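Local atomic coordinates of KLLA0B12012p (PDB entry 6Y3P), a protein that is the K. lactis Pby1, a direct partner of the mRNA decapping enzyme Dcp2, with a C-terminal, probably ATP-binding ATP-grasp domain of the tubulin-tyrosine ligase family. Residues K286-S290 with H291-E295; D358-N361 with L362-L366; Q162-A165 with I166-F170. All coordinates share one frame; numbering follows the deposited sequence.

Contact 1 (K286-S290 with H291-E295); sequences KDIPS and HRREE. With SO4 (sulfate ion), chain D; SO4 (sulfate ion), chain C.
Arg-293 folds back over the start of helix 290-313 and grips the carbonyl oxygen of Ile-288 with two nitrogens, NE at 2.9 Å and NH2 at 3.0 Å. The grip is side-on and close to the guanidinium plane, made possible by a bend at chi3 (-96°). Around this grip the packing is tight: CG2 of Ile-288 lies 3.6 Å from CG of Arg-293, and CA of Ser-290 sits over one guanidinium face while CD of Lys-286 lies over the other. Pro-289 is the N-cap residue, its O accepting the N-H of Arg-293 at 3.0 Å. The outer side is looser. Pro-289 CB approaches CE1 of the exposed His-291 obliquely at 3.8 Å, and Arg-292 NH1 turns along the helix to a salt bridge with Glu-295 OE1. Arg-293 NH1 also pairs with Asp-283, whose backbone O receives Lys-286 NZ. With Arg-293 cut back to alanine, Ile-288 O would probably lose both side-chain donors and Asp-283 its charged mate. Two sulfates, probably from the crystallisation liquor, bind here: one between Arg-293 NH1 (2.8 Å to O3) and Lys-286 NZ, the other at Ser-290 OG (2.7 Å to O4) and its backbone N, the latter consistent with a helix start that attracts anions.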
loop_
_atom_site.group_PDB
_atom_site.type_symbol
_atom_site.label_atom_id
_atom_site.label_comp_id
_atom_site.label_asym_id
_atom_site.label_seq_id
_atom_site.Cartn_x
_atom_site.Cartn_y
_atom_site.Cartn_z
ATOM N N LYS A 286 -19.687 11.144 -5.970
ATOM C CA LYS A 286 -20.887 11.547 -5.249
ATOM C C LYS A 286 -21.928 10.447 -5.143
ATOM O O LYS A 286 -22.824 10.553 -4.306
ATOM C CB LYS A 286 -21.482 12.851 -5.799
ATOM C CG LYS A 286 -20.511 14.042 -5.814
ATOM C CD LYS A 286 -19.831 14.338 -4.475
ATOM C CE LYS A 286 -18.871 15.499 -4.590
ATOM N NZ LYS A 286 -17.930 15.559 -3.436
ATOM N N ASP A 287 -21.783 9.355 -5.923
ATOM C CA ASP A 287 -22.678 8.199 -5.816
ATOM C C ASP A 287 -22.389 7.392 -4.541
ATOM O O ASP A 287 -23.201 6.550 -4.125
ATOM C CB ASP A 287 -22.677 7.365 -7.088
ATOM C CG ASP A 287 -23.494 7.995 -8.202
ATOM O OD1 ASP A 287 -24.365 8.869 -7.902
ATOM O OD2 ASP A 287 -23.358 7.549 -9.344
ATOM N N ILE A 288 -21.298 7.759 -3.840
ATOM C CA ILE A 288 -21.001 7.220 -2.512
ATOM C C ILE A 288 -21.600 8.266 -1.569
ATOM O O ILE A 288 -21.115 9.391 -1.588
ATOM C CB ILE A 288 -19.475 6.982 -2.229
ATOM C CG1 ILE A 288 -18.835 6.074 -3.303
ATOM C CG2 ILE A 288 -19.283 6.370 -0.817
ATOM C CD1 ILE A 288 -17.299 6.056 -3.269
ATOM N N PRO A 289 -22.654 7.973 -0.767
ATOM C CA PRO A 289 -23.150 9.006 0.183
ATOM C C PRO A 289 -22.020 9.548 1.072
ATOM O O PRO A 289 -21.152 8.781 1.443
ATOM C CB PRO A 289 -24.253 8.278 0.982
ATOM C CG PRO A 289 -24.594 7.020 0.172
ATOM C CD PRO A 289 -23.354 6.676 -0.591
ATOM N N SER A 290 -21.993 10.854 1.377
ATOM C CA SER A 290 -20.922 11.458 2.180
ATOM C C SER A 290 -20.614 10.743 3.506
ATOM O O SER A 290 -19.437 10.608 3.829
ATOM C CB SER A 290 -21.149 12.949 2.421
ATOM O OG SER A 290 -22.386 13.164 3.072
ATOM N N HIS A 291 -21.617 10.247 4.232
ATOM C CA HIS A 291 -21.376 9.532 5.486
ATOM C C HIS A 291 -20.666 8.196 5.229
ATOM O O HIS A 291 -19.929 7.732 6.093
ATOM C CB HIS A 291 -22.662 9.353 6.302
ATOM C CG HIS A 291 -23.590 8.321 5.744
ATOM N ND1 HIS A 291 -24.582 8.651 4.826
ATOM C CD2 HIS A 291 -23.650 6.995 5.988
ATOM C CE1 HIS A 291 -25.202 7.517 4.545
ATOM N NE2 HIS A 291 -24.664 6.495 5.203
ATOM N N ARG A 292 -20.884 7.586 4.043
ATOM C CA ARG A 292 -20.205 6.357 3.656
ATOM C C ARG A 292 -18.762 6.679 3.286
ATOM O O ARG A 292 -17.867 5.937 3.659
ATOM C CB ARG A 292 -20.925 5.649 2.513
ATOM C CG ARG A 292 -22.281 5.075 2.891
ATOM C CD ARG A 292 -22.258 4.183 4.123
ATOM N NE ARG A 292 -23.327 3.196 4.019
ATOM C CZ ARG A 292 -23.354 2.029 4.646
ATOM N NH1 ARG A 292 -22.387 1.696 5.483
ATOM N NH2 ARG A 292 -24.339 1.173 4.418
ATOM N N ARG A 293 -18.528 7.826 2.628
ATOM C CA ARG A 293 -17.169 8.287 2.322
ATOM C C ARG A 293 -16.376 8.525 3.625
ATOM O O ARG A 293 -15.212 8.138 3.701
ATOM C CB ARG A 293 -17.204 9.566 1.469
ATOM C CG ARG A 293 -17.299 9.264 -0.013
ATOM C CD ARG A 293 -17.282 10.510 -0.841
ATOM N NE ARG A 293 -18.659 10.887 -1.137
ATOM C CZ ARG A 293 -19.191 12.066 -0.872
ATOM N NH1 ARG A 293 -18.455 13.026 -0.330
ATOM N NH2 ARG A 293 -20.459 12.294 -1.133
ATOM N N GLU A 294 -17.037 9.088 4.665
ATOM C CA GLU A 294 -16.426 9.357 5.966
ATOM C C GLU A 294 -16.101 8.081 6.747
ATOM O O GLU A 294 -15.035 8.005 7.358
ATOM C CB GLU A 294 -17.279 10.333 6.791
ATOM C CG GLU A 294 -16.451 11.246 7.693
ATOM C CD GLU A 294 -15.202 11.902 7.111
ATOM O OE1 GLU A 294 -15.329 12.704 6.154
ATOM O OE2 GLU A 294 -14.095 11.631 7.638
ATOM N N GLU A 295 -16.980 7.072 6.666
ATOM C CA GLU A 295 -16.823 5.758 7.289
ATOM C C GLU A 295 -15.646 5.027 6.621
ATOM O O GLU A 295 -14.892 4.327 7.306
ATOM C CB GLU A 295 -18.105 4.933 7.108
ATOM C CG GLU A 295 -19.184 5.177 8.148
ATOM C CD GLU A 295 -20.576 4.662 7.808
ATOM O OE1 GLU A 295 -20.691 3.737 6.970
ATOM O OE2 GLU A 295 -21.556 5.179 8.398
HETATM S S SO4 D . -20.619 16.440 -0.704
HETATM O O1 SO4 D . -21.806 15.607 -0.492
HETATM O O2 SO4 D . -20.608 17.537 0.270
HETATM O O3 SO4 D . -19.422 15.622 -0.519
HETATM O O4 SO4 D . -20.644 16.985 -2.069
HETATM S S SO4 C . -25.498 12.680 0.630
HETATM O O1 SO4 C . -26.705 11.885 0.819
HETATM O O2 SO4 C . -25.833 14.105 0.503
HETATM O O3 SO4 C . -24.792 12.249 -0.561
HETATM O O4 SO4 C . -24.652 12.497 1.780
#

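Contact 2 (D358-N361 with L362-L366); sequences DLKN and LIDEL
Lys-360 and Asp-364 meet one turn apart on the α-helix 357-375, in the ATP-grasp domain, where i to i+4 backbone bonds such as Asp-364 N to Lys-360 O (2.9 Å) set the spacing. The lysine chain leaves with CG opposite the backbone N (chi1 -169°) and then bends at each later torsion, so that its methylene CD rather than its ammonium group lies by the carboxylate, 3.4 Å from Asp-364 OD2. The two side chains cross at a slant. NZ stays 4.7 Å from Asp-364 OD2 and reaches a bound sulfate instead, while Asp-364 OD1 forms a salt bridge with Arg-26 of helix 21-31. On another side of the helix, Asn-361 and Glu-365 both extend away from their backbone nitrogens (chi1 -176° in each), and Asn-361 OD1 and Glu-365 OE1 converge on NH1 of Arg-234 in strand 228-239. The polar ends of this pair are thus joined through a shared arginine. Leu-362, buried against Arg-234 and Leu-236, tucks its CB 3.3 Å from the O of Leu-359. Between the two leucines the side-chain approach is slight, with Leu-359 CD1 at 4.3 Å from Leu-362 CD1.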
loop_
_atom_site.group_PDB
_atom_site.type_symbol
_atom_site.label_atom_id
_atom_site.label_comp_id
_atom_site.label_asym_id
_atom_site.label_seq_id
_atom_site.Cartn_x
_atom_site.Cartn_y
_atom_site.Cartn_z
ATOM N N ASP A 358 -6.948 18.982 -11.491
ATOM C CA ASP A 358 -7.528 18.541 -10.218
ATOM C C ASP A 358 -6.607 17.539 -9.495
ATOM O O ASP A 358 -6.470 17.625 -8.270
ATOM C CB ASP A 358 -8.948 17.956 -10.422
ATOM C CG ASP A 358 -10.071 18.979 -10.621
ATOM O OD1 ASP A 358 -9.801 20.069 -11.187
ATOM O OD2 ASP A 358 -11.231 18.661 -10.269
ATOM N N LEU A 359 -5.967 16.615 -10.257
ATOM C CA LEU A 359 -5.061 15.619 -9.697
ATOM C C LEU A 359 -3.695 16.219 -9.380
ATOM O O LEU A 359 -3.064 15.780 -8.426
ATOM C CB LEU A 359 -4.968 14.342 -10.553
ATOM C CG LEU A 359 -6.117 13.281 -10.464
ATOM C CD1 LEU A 359 -6.543 12.988 -9.026
ATOM C CD2 LEU A 359 -7.326 13.670 -11.306
ATOM N N LYS A 360 -3.273 17.266 -10.124
ATOM C CA LYS A 360 -2.030 17.993 -9.867
ATOM C C LYS A 360 -2.153 18.783 -8.569
ATOM O O LYS A 360 -1.180 18.862 -7.823
ATOM C CB LYS A 360 -1.686 18.935 -11.037
ATOM C CG LYS A 360 -0.265 19.524 -10.973
ATOM C CD LYS A 360 -0.256 20.997 -10.577
ATOM C CE LYS A 360 -0.032 21.925 -11.748
ATOM N NZ LYS A 360 1.412 22.064 -12.067
ATOM N N ASN A 361 -3.344 19.370 -8.314
ATOM C CA ASN A 361 -3.699 20.132 -7.115
ATOM C C ASN A 361 -3.583 19.189 -5.909
ATOM O O ASN A 361 -3.000 19.553 -4.879
ATOM C CB ASN A 361 -5.142 20.651 -7.238
ATOM C CG ASN A 361 -5.616 21.554 -6.107
ATOM O OD1 ASN A 361 -5.841 21.126 -4.968
ATOM N ND2 ASN A 361 -5.873 22.811 -6.422
ATOM N N LEU A 362 -4.099 17.965 -6.074
ATOM C CA LEU A 362 -4.061 16.921 -5.060
ATOM C C LEU A 362 -2.609 16.599 -4.646
ATOM O O LEU A 362 -2.337 16.497 -3.452
ATOM C CB LEU A 362 -4.801 15.662 -5.575
ATOM C CG LEU A 362 -5.019 14.540 -4.567
ATOM C CD1 LEU A 362 -6.315 13.810 -4.826
ATOM C CD2 LEU A 362 -3.830 13.571 -4.538
ATOM N N ILE A 363 -1.692 16.461 -5.636
ATOM C CA ILE A 363 -0.286 16.113 -5.408
ATOM C C ILE A 363 0.484 17.327 -4.839
ATOM O O ILE A 363 1.357 17.132 -3.982
ATOM C CB ILE A 363 0.334 15.464 -6.690
ATOM C CG1 ILE A 363 -0.266 14.065 -6.965
ATOM C CG2 ILE A 363 1.865 15.424 -6.710
ATOM C CD1 ILE A 363 0.027 12.954 -5.904
ATOM N N ASP A 364 0.112 18.575 -5.267
ATOM C CA ASP A 364 0.714 19.829 -4.774
ATOM C C ASP A 364 0.460 20.016 -3.278
ATOM O O ASP A 364 1.351 20.435 -2.549
ATOM C CB ASP A 364 0.135 21.034 -5.522
ATOM C CG ASP A 364 0.724 21.318 -6.884
ATOM O OD1 ASP A 364 1.602 20.545 -7.326
ATOM O OD2 ASP A 364 0.315 22.328 -7.508
ATOM N N GLU A 365 -0.751 19.700 -2.827
ATOM C CA GLU A 365 -1.153 19.832 -1.435
ATOM C C GLU A 365 -0.510 18.729 -0.603
ATOM O O GLU A 365 -0.237 18.942 0.577
ATOM C CB GLU A 365 -2.685 19.785 -1.332
ATOM C CG GLU A 365 -3.195 20.007 0.081
ATOM C CD GLU A 365 -4.677 19.820 0.314
ATOM O OE1 GLU A 365 -5.471 20.090 -0.616
ATOM O OE2 GLU A 365 -5.044 19.453 1.453
ATOM N N LEU A 366 -0.253 17.556 -1.221
ATOM C CA LEU A 366 0.382 16.444 -0.535
ATOM C C LEU A 366 1.808 16.820 -0.135
ATOM O O LEU A 366 2.160 16.675 1.042
ATOM C CB LEU A 366 0.360 15.153 -1.390
ATOM C CG LEU A 366 1.372 14.021 -1.036
ATOM C CD1 LEU A 366 1.118 13.418 0.339
ATOM C CD2 LEU A 366 1.379 12.952 -2.093
#

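Contact 3 (Q162-A165 with I166-F170); sequences QLQA and IFDSF
Gln-164 and Asp-168, one turn apart on helix 160-171, are joined by a side-chain hydrogen bond of 2.8 Å from NE2 of the glutamine to OD1 of the aspartate. The bond leaves close to the amide plane of Gln-164 but arrives from above the carboxylate plane of Asp-168, the two flat groups being turned 41° against each other. Gln-164 starts out away from its backbone N (chi1 -179°) and bends at chi2 (63°), which swings the amide along the helix toward the next turn.

Leu-163 and Phe-167 lie side by side and point the same way, with Leu-163 CD1 3.9 Å from CE2 of the ring. The carbonyl oxygen of Leu-163 lies at the ring edge, in its plane, 3.4 Å from Phe-167 CD2, while also accepting the backbone N-H of Phe-167. Both side chains pack on Leu-143 of strand 140-145 and on Leu-120, and Phe-167 makes an edge-to-face contact with Phe-195. Ile-166 lays CG1 3.3 Å from the O of Gln-162 and joins this apolar side against Phe-157 and Leu-143. Farther along, Ser-169 OG donates to the O of Ile-166 at 2.7 Å and also bonds Arg-155. The helix is therefore amphipathic: leucine, isoleucine and phenylalanine fasten it to the antiparallel sheet, while the glutamine-aspartate bond bridges successive turns on a more polar side. There Gln-164 NE2 serves two acceptors, Asp-168 OD1 and the backbone O of Ala-117 in a neighbouring loop, which probably fixes the rotation of the amide and partly offsets the charge of the carboxylate.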
loop_
_atom_site.group_PDB
_atom_site.type_symbol
_atom_site.label_atom_id
_atom_site.label_comp_id
_atom_site.label_asym_id
_atom_site.label_seq_id
_atom_site.Cartn_x
_atom_site.Cartn_y
_atom_site.Cartn_z
ATOM N N GLN A 162 -13.413 -27.741 -3.879
ATOM C CA GLN A 162 -13.425 -26.884 -5.057
ATOM C C GLN A 162 -11.973 -26.667 -5.559
ATOM O O GLN A 162 -11.691 -26.876 -6.739
ATOM C CB GLN A 162 -14.143 -25.567 -4.753
ATOM C CG GLN A 162 -15.651 -25.685 -4.834
ATOM C CD GLN A 162 -16.388 -24.616 -4.057
ATOM O OE1 GLN A 162 -15.806 -23.709 -3.437
ATOM N NE2 GLN A 162 -17.705 -24.717 -4.047
ATOM N N LEU A 163 -11.046 -26.369 -4.638
ATOM C CA LEU A 163 -9.619 -26.237 -4.943
ATOM C C LEU A 163 -9.054 -27.548 -5.492
ATOM O O LEU A 163 -8.296 -27.525 -6.459
ATOM C CB LEU A 163 -8.846 -25.797 -3.698
ATOM C CG LEU A 163 -7.389 -25.396 -3.889
ATOM C CD1 LEU A 163 -7.226 -24.259 -4.931
ATOM C CD2 LEU A 163 -6.776 -25.004 -2.568
ATOM N N GLN A 164 -9.469 -28.681 -4.908
ATOM C CA GLN A 164 -9.080 -30.031 -5.319
ATOM C C GLN A 164 -9.531 -30.330 -6.760
ATOM O O GLN A 164 -8.772 -30.916 -7.519
ATOM C CB GLN A 164 -9.622 -31.078 -4.312
ATOM C CG GLN A 164 -9.252 -32.556 -4.634
ATOM C CD GLN A 164 -7.762 -32.810 -4.600
ATOM O OE1 GLN A 164 -7.123 -32.814 -3.547
ATOM N NE2 GLN A 164 -7.172 -33.009 -5.756
ATOM N N ALA A 165 -10.766 -29.918 -7.122
ATOM C CA ALA A 165 -11.356 -30.092 -8.451
ATOM C C ALA A 165 -10.624 -29.214 -9.475
ATOM O O ALA A 165 -10.427 -29.643 -10.609
ATOM C CB ALA A 165 -12.837 -29.735 -8.409
ATOM N N ILE A 166 -10.193 -28.003 -9.066
ATOM C CA ILE A 166 -9.439 -27.099 -9.931
ATOM C C ILE A 166 -8.113 -27.787 -10.319
ATOM O O ILE A 166 -7.817 -27.910 -11.515
ATOM C CB ILE A 166 -9.209 -25.717 -9.268
ATOM C CG1 ILE A 166 -10.536 -24.928 -9.110
ATOM C CG2 ILE A 166 -8.168 -24.888 -10.058
ATOM C CD1 ILE A 166 -10.414 -23.687 -8.226
ATOM N N PHE A 167 -7.352 -28.278 -9.298
ATOM C CA PHE A 167 -6.068 -28.968 -9.487
ATOM C C PHE A 167 -6.178 -30.235 -10.313
ATOM O O PHE A 167 -5.297 -30.486 -11.128
ATOM C CB PHE A 167 -5.358 -29.240 -8.145
ATOM C CG PHE A 167 -4.468 -28.088 -7.736
ATOM C CD1 PHE A 167 -3.185 -27.971 -8.241
ATOM C CD2 PHE A 167 -4.952 -27.070 -6.924
ATOM C CE1 PHE A 167 -2.393 -26.871 -7.917
ATOM C CE2 PHE A 167 -4.142 -25.992 -6.564
ATOM C CZ PHE A 167 -2.880 -25.881 -7.081
ATOM N N ASP A 168 -7.245 -31.028 -10.107
ATOM C CA ASP A 168 -7.532 -32.253 -10.850
ATOM C C ASP A 168 -7.736 -31.935 -12.338
ATOM O O ASP A 168 -7.238 -32.662 -13.197
ATOM C CB ASP A 168 -8.818 -32.911 -10.300
ATOM C CG ASP A 168 -8.695 -33.676 -8.993
ATOM O OD1 ASP A 168 -7.578 -33.747 -8.446
ATOM O OD2 ASP A 168 -9.721 -34.186 -8.510
ATOM N N SER A 169 -8.476 -30.837 -12.629
ATOM C CA SER A 169 -8.761 -30.385 -13.989
ATOM C C SER A 169 -7.522 -29.834 -14.713
ATOM O O SER A 169 -7.536 -29.771 -15.944
ATOM C CB SER A 169 -9.918 -29.386 -14.007
ATOM O OG SER A 169 -9.530 -28.077 -13.626
ATOM N N PHE A 170 -6.459 -29.450 -13.966
ATOM C CA PHE A 170 -5.203 -28.954 -14.542
ATOM C C PHE A 170 -4.413 -30.126 -15.128
ATOM O O PHE A 170 -3.786 -29.970 -16.178
ATOM C CB PHE A 170 -4.346 -28.211 -13.491
ATOM C CG PHE A 170 -4.796 -26.830 -13.040
ATOM C CD1 PHE A 170 -5.598 -26.031 -13.860
ATOM C CD2 PHE A 170 -4.386 -26.314 -11.816
ATOM C CE1 PHE A 170 -6.010 -24.759 -13.441
ATOM C CE2 PHE A 170 -4.791 -25.039 -11.400
ATOM C CZ PHE A 170 -5.583 -24.264 -12.225
#

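Contact 3 comes first along the chain, followed by contact 1 and then contact 2, all in the tubulin-tyrosine ligase-like part of the protein. Contacts 1 and 2 are the nearer pair, their centres about 21 Å apart, whereas contact 3 lies about 41 Å from contact 1 and 47 Å from contact 2, centre to centre. Helix 160-171 packs on the five-stranded antiparallel sheet. Contact 1 sits where the loop after strand 279-281 enters helix 290-313; that strand pairs with 228-239 in the six-stranded sheet, on which helix 357-375 also packs. Contacts 2 and 3 lie on opposite sides of the chain's centre, on different sheets, consistent with the lobes of an ATP-grasp fold.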